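Local coordinates for protein pyridoxal 5'-phosphate synthase subunit PdxT (Thermus thermophilus, PDB 2YWD) that probably hydrolyses glutamine to glutamate and ammonia, which is passed to the PdxS subunit for the synthesis of pyridoxal 5'-phosphate, at residues Arg109-Arg114 and Ala138-Arg143. Sequence-based numbering, arbitrary orientation.
Sequences RNAFGR and APVFRR
A111 meets A138 through the backbone where loop 109-114 passes the start of strand 140-144; the end-to-end directions of the touching parts lie 96° apart, and the CA atoms of R109 and P139 are the closest CA pair, at 4.3 Å. The bond from A111 N to A138 O is weak, 3.3 Å and bent to 135°, and N110 CA adds a CH···O contact to the same oxygen. A bridging water donates to A138 O (2.7 Å) and N110 OD1, and accepts from F112 N (2.9 Å). Asparagine suits N110: it tolerates the left-handed backbone (phi 29°) better than most residues, and while OD1 accepts from the water, ND2 donates to E117.

The F112 ring presents its edge to A138 O, with CD1 3.5 Å from that oxygen, and CE1 lies against A138 CB. V140, with CG2 anti to its carbonyl carbon, lays that methyl over one ring face, 4.1 Å from the centroid, a CH-pi contact. A111 CB packs 3.8 Å from V140 CG2 and 3.9 Å from R142 NH2. Replacing F112 with an alanine would probably open a gap over V140 CG2 and beside A138 CB, and leave F119 without its edge-to-face partner.

R142 reaches E108 through a salt bridge. V140 pairs with E108 on strand 103-108, and R142 and R143 both face W106 in a classic beta bulge. F112 and V140 also rest on L157 of strand 157-163, while P139 and R109, which probably binds glutamine and lies near S50, touch I85 of helix 82-87.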
loop_
_atom_site.group_PDB
_atom_site.type_symbol
_atom_site.label_atom_id
_atom_site.label_comp_id
_atom_site.label_asym_id
_atom_site.label_seq_id
_atom_site.Cartn_x
_atom_site.Cartn_y
_atom_site.Cartn_z
ATOM N N ARG A 109 11.055 -8.072 3.611
ATOM C CA ARG A 109 10.077 -8.946 2.978
ATOM C C ARG A 109 9.862 -10.251 3.745
ATOM O O ARG A 109 10.805 -10.802 4.316
ATOM C CB ARG A 109 10.528 -9.252 1.543
ATOM C CG ARG A 109 10.392 -8.069 0.583
ATOM C CD ARG A 109 11.251 -8.262 -0.665
ATOM N NE ARG A 109 11.186 -9.637 -1.147
ATOM C CZ ARG A 109 11.956 -10.134 -2.109
ATOM N NH1 ARG A 109 12.856 -9.369 -2.714
ATOM N NH2 ARG A 109 11.848 -11.413 -2.443
ATOM N N ASN A 110 8.608 -10.714 3.769
ATOM C CA ASN A 110 8.205 -11.976 4.408
ATOM C C ASN A 110 9.106 -12.336 5.595
ATOM O O ASN A 110 9.795 -13.362 5.589
ATOM C CB ASN A 110 8.237 -13.081 3.341
ATOM C CG ASN A 110 7.702 -14.406 3.839
ATOM O OD1 ASN A 110 6.927 -14.460 4.788
ATOM N ND2 ASN A 110 8.103 -15.489 3.177
ATOM N N ALA A 111 9.063 -11.500 6.628
ATOM C CA ALA A 111 9.930 -11.676 7.786
ATOM C C ALA A 111 9.291 -11.963 9.139
ATOM O O ALA A 111 9.957 -11.807 10.165
ATOM C CB ALA A 111 10.834 -10.442 7.907
ATOM N N PHE A 112 8.035 -12.402 9.165
ATOM C CA PHE A 112 7.377 -12.675 10.447
ATOM C C PHE A 112 7.888 -13.894 11.209
ATOM O O PHE A 112 7.657 -14.019 12.414
ATOM C CB PHE A 112 5.868 -12.796 10.268
ATOM C CG PHE A 112 5.133 -11.541 10.585
ATOM C CD1 PHE A 112 4.835 -10.619 9.587
ATOM C CD2 PHE A 112 4.766 -11.258 11.896
ATOM C CE1 PHE A 112 4.176 -9.429 9.890
ATOM C CE2 PHE A 112 4.106 -10.072 12.211
ATOM C CZ PHE A 112 3.811 -9.155 11.206
ATOM N N GLY A 113 8.556 -14.802 10.505
ATOM C CA GLY A 113 9.120 -15.973 11.155
ATOM C C GLY A 113 8.171 -17.066 11.612
ATOM O O GLY A 113 8.522 -17.858 12.490
ATOM N N ARG A 114 6.972 -17.117 11.038
ATOM C CA ARG A 114 6.021 -18.158 11.413
ATOM C C ARG A 114 6.097 -19.293 10.397
ATOM O O ARG A 114 6.322 -19.058 9.210
ATOM C CB ARG A 114 4.598 -17.593 11.484
ATOM C CG ARG A 114 4.399 -16.612 12.632
ATOM C CD ARG A 114 2.946 -16.194 12.807
ATOM N NE ARG A 114 2.073 -17.340 13.044
ATOM C CZ ARG A 114 0.842 -17.257 13.539
ATOM N NH1 ARG A 114 0.331 -16.078 13.864
ATOM N NH2 ARG A 114 0.120 -18.355 13.702
ATOM N N ALA A 138 3.518 -11.868 5.092
ATOM C CA ALA A 138 3.639 -10.458 5.436
ATOM C C ALA A 138 5.032 -9.880 5.657
ATOM O O ALA A 138 5.893 -10.501 6.280
ATOM C CB ALA A 138 2.771 -10.165 6.653
ATOM N N PRO A 139 5.270 -8.669 5.129
ATOM C CA PRO A 139 6.566 -8.015 5.299
ATOM C C PRO A 139 6.548 -7.380 6.689
ATOM O O PRO A 139 5.488 -7.254 7.309
ATOM C CB PRO A 139 6.571 -6.971 4.189
ATOM C CG PRO A 139 5.130 -6.559 4.133
ATOM C CD PRO A 139 4.414 -7.901 4.204
ATOM N N VAL A 140 7.713 -6.978 7.174
ATOM C CA VAL A 140 7.806 -6.365 8.486
ATOM C C VAL A 140 8.401 -4.968 8.394
ATOM O O VAL A 140 9.377 -4.743 7.678
ATOM C CB VAL A 140 8.674 -7.239 9.426
ATOM C CG1 VAL A 140 8.924 -6.521 10.756
ATOM C CG2 VAL A 140 7.978 -8.579 9.664
ATOM N N PHE A 141 7.787 -4.024 9.096
ATOM C CA PHE A 141 8.285 -2.656 9.131
ATOM C C PHE A 141 9.365 -2.666 10.213
ATOM O O PHE A 141 9.049 -2.645 11.401
ATOM C CB PHE A 141 7.164 -1.692 9.528
ATOM C CG PHE A 141 6.153 -1.448 8.443
ATOM C CD1 PHE A 141 6.475 -0.663 7.340
ATOM C CD2 PHE A 141 4.870 -1.982 8.534
ATOM C CE1 PHE A 141 5.533 -0.406 6.342
ATOM C CE2 PHE A 141 3.918 -1.733 7.542
ATOM C CZ PHE A 141 4.252 -0.944 6.445
ATOM N N ARG A 142 10.632 -2.704 9.804
ATOM C CA ARG A 142 11.734 -2.751 10.763
ATOM C C ARG A 142 12.044 -1.418 11.441
ATOM O O ARG A 142 12.230 -1.367 12.663
ATOM C CB ARG A 142 12.993 -3.303 10.087
ATOM C CG ARG A 142 12.893 -4.780 9.691
ATOM C CD ARG A 142 12.703 -5.676 10.914
ATOM N NE ARG A 142 12.863 -7.090 10.580
ATOM C CZ ARG A 142 12.749 -8.088 11.451
ATOM N NH1 ARG A 142 12.467 -7.835 12.726
ATOM N NH2 ARG A 142 12.921 -9.342 11.047
ATOM N N ARG A 143 12.116 -0.346 10.660
ATOM C CA ARG A 143 12.384 0.977 11.222
ATOM C C ARG A 143 11.518 2.008 10.522
ATOM O O ARG A 143 11.192 1.850 9.344
ATOM C CB ARG A 143 13.854 1.366 11.057
ATOM C CG ARG A 143 14.837 0.360 11.627
ATOM C CD ARG A 143 16.176 1.012 11.934
ATOM N NE ARG A 143 16.701 1.774 10.805
ATOM C CZ ARG A 143 17.842 2.457 10.834
ATOM N NH1 ARG A 143 18.581 2.468 11.938
ATOM N NH2 ARG A 143 18.246 3.131 9.765
HETATM O O HOH W 1 6.190 -13.096 6.983
#